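Local coordinates for RNA methyltransferase, TrmH family (Porphyromonas gingivalis, PDB 2I6D), which probably binds RNA and transfers a methyl group to it, as a knotted, SAM-dependent methyltransferase of the SPOUT class, at residues G118-T123 with N241-T246. Residues are numbered along the deposited sequence; the frame is centred on the assembly and turned at random.
Sequences GTILRT and NVAIAT
Ile120 and Ala243 lie at the heart of a nearly parallel helix-helix packing, in which helix 114-127 runs beside the C-terminal helix 242-255. The two segments' axes come within 9.1 Å at an angle of 10°, and both helices lie against the same parallel sheet. The CA atoms of Ile120 and Ala243 are 5.4 Å apart, and the small side chain of Ala243 faces Thr119, whose CG2 meets Ala243 CB at 3.7 Å. In Thr119, OG1 sits beside the backbone N (chi1 -59°) and bonds back to Gly115 O, which puts CG2 anti to that N and facing Ala243.

Ile120 reaches across with its longer branch. Its CG1 comes to 3.8 Å from Ala243 CA, and CD1 extends to Val242 CG2. The side chain of Thr246 crosses that of Ile120 at about a right angle, its OG1 3.7 Å from Ile120 CG1. Both Ile120 and Thr246 also rest on Leu106 of strand 104-109, which ties the helix pair to the sheet. The Thr246 hydroxyl, though buried, is satisfied by donating to Val242 O at 2.7 Å; Thr246 N reaches the same oxygen from the opposite face of its carbonyl plane.

Beside Thr123 a single water links the helices, donating to Ala243 O and hydrogen-bonded to Thr123 OG1. At the start of the C-terminal helix, Asn241 is the N-cap: its OD1 takes Ile244 N in the carbonyl plane on a lone pair and, more weakly, Ala243 N, while ND2 bonds to Asn116 OD1. With no direct hydrogen bond between the segments themselves, the interface relies on aliphatic packing and one bridging water: two of its three threonines bond to carbonyls of their own helix, while the third holds the water.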
loop_
_atom_site.group_PDB
_atom_site.type_symbol
_atom_site.label_atom_id
_atom_site.label_comp_id
_atom_site.label_asym_id
_atom_site.label_seq_id
_atom_site.Cartn_x
_atom_site.Cartn_y
_atom_site.Cartn_z
ATOM N N GLY A 118 4.761 3.673 0.969
ATOM C CA GLY A 118 3.759 4.596 1.505
ATOM C C GLY A 118 3.500 5.766 0.576
ATOM O O GLY A 118 2.346 6.165 0.361
ATOM N N THR A 119 4.578 6.372 0.090
ATOM C CA THR A 119 4.444 7.492 -0.836
ATOM C C THR A 119 3.689 7.057 -2.094
ATOM O O THR A 119 2.846 7.807 -2.604
ATOM C CB THR A 119 5.811 8.096 -1.180
ATOM O OG1 THR A 119 6.431 8.538 0.040
ATOM C CG2 THR A 119 5.665 9.286 -2.132
ATOM N N ILE A 120 4.037 5.888 -2.618
ATOM C CA ILE A 120 3.379 5.338 -3.811
ATOM C C ILE A 120 1.896 5.111 -3.549
ATOM O O ILE A 120 1.070 5.453 -4.399
ATOM C CB ILE A 120 4.081 4.066 -4.341
ATOM C CG1 ILE A 120 5.370 4.494 -5.040
ATOM C CG2 ILE A 120 3.173 3.297 -5.339
ATOM C CD1 ILE A 120 6.425 3.343 -5.135
ATOM N N LEU A 121 1.562 4.528 -2.394
ATOM C CA LEU A 121 0.149 4.364 -2.035
ATOM C C LEU A 121 -0.611 5.696 -2.034
ATOM O O LEU A 121 -1.760 5.756 -2.466
ATOM C CB LEU A 121 -0.019 3.660 -0.678
ATOM C CG LEU A 121 0.375 2.176 -0.631
ATOM C CD1 LEU A 121 0.243 1.672 0.820
ATOM C CD2 LEU A 121 -0.518 1.349 -1.584
ATOM N N ARG A 122 -0.006 6.745 -1.462
ATOM C CA ARG A 122 -0.645 8.066 -1.436
ATOM C C ARG A 122 -0.818 8.636 -2.840
ATOM O O ARG A 122 -1.854 9.256 -3.150
ATOM C CB ARG A 122 0.143 9.044 -0.562
ATOM C CG ARG A 122 0.186 8.603 0.894
ATOM C CD ARG A 122 0.996 9.544 1.784
ATOM N NE ARG A 122 0.676 10.924 1.467
ATOM C CZ ARG A 122 1.221 11.993 2.039
ATOM N NH1 ARG A 122 2.126 11.867 3.008
ATOM N NH2 ARG A 122 0.849 13.197 1.634
ATOM N N THR A 123 0.189 8.445 -3.685
ATOM C CA THR A 123 0.098 8.865 -5.088
ATOM C C THR A 123 -1.008 8.113 -5.830
ATOM O O THR A 123 -1.803 8.721 -6.533
ATOM C CB THR A 123 1.441 8.638 -5.815
ATOM O OG1 THR A 123 2.371 9.627 -5.368
ATOM C CG2 THR A 123 1.269 8.749 -7.361
ATOM N N ASN A 241 14.136 8.425 -8.073
ATOM C CA ASN A 241 13.528 7.669 -6.985
ATOM C C ASN A 241 12.232 6.999 -7.511
ATOM O O ASN A 241 11.524 7.581 -8.327
ATOM C CB ASN A 241 13.253 8.635 -5.824
ATOM C CG ASN A 241 12.389 8.009 -4.737
ATOM O OD1 ASN A 241 11.174 7.999 -4.844
ATOM N ND2 ASN A 241 13.024 7.459 -3.702
ATOM N N VAL A 242 11.941 5.770 -7.075
ATOM C CA VAL A 242 10.785 5.046 -7.626
ATOM C C VAL A 242 9.439 5.747 -7.361
ATOM O O VAL A 242 8.549 5.696 -8.191
ATOM C CB VAL A 242 10.743 3.552 -7.134
ATOM C CG1 VAL A 242 10.648 3.485 -5.618
ATOM C CG2 VAL A 242 9.576 2.801 -7.799
ATOM N N ALA A 243 9.284 6.378 -6.200
ATOM C CA ALA A 243 8.015 7.048 -5.904
ATOM C C ALA A 243 7.877 8.301 -6.790
ATOM O O ALA A 243 6.778 8.675 -7.203
ATOM C CB ALA A 243 7.951 7.417 -4.407
ATOM N N ILE A 244 8.993 8.993 -7.019
ATOM C CA ILE A 244 9.004 10.151 -7.919
ATOM C C ILE A 244 8.592 9.717 -9.328
ATOM O O ILE A 244 7.719 10.345 -9.959
ATOM C CB ILE A 244 10.401 10.850 -7.923
ATOM C CG1 ILE A 244 10.694 11.481 -6.549
ATOM C CG2 ILE A 244 10.550 11.860 -9.089
ATOM C CD1 ILE A 244 9.772 12.717 -6.208
ATOM N N ALA A 245 9.203 8.638 -9.825
ATOM C CA ALA A 245 8.888 8.133 -11.142
ATOM C C ALA A 245 7.412 7.729 -11.200
ATOM O O ALA A 245 6.721 8.021 -12.177
ATOM C CB ALA A 245 9.798 6.918 -11.497
ATOM N N THR A 246 6.923 7.097 -10.136
ATOM C CA THR A 246 5.514 6.686 -10.097
ATOM C C THR A 246 4.560 7.886 -10.230
ATOM O O THR A 246 3.562 7.821 -10.945
ATOM C CB THR A 246 5.225 5.923 -8.776
ATOM O OG1 THR A 246 6.056 4.765 -8.711
ATOM C CG2 THR A 246 3.754 5.506 -8.672
HETATM O O HOH W 1 4.614 8.001 -5.654
#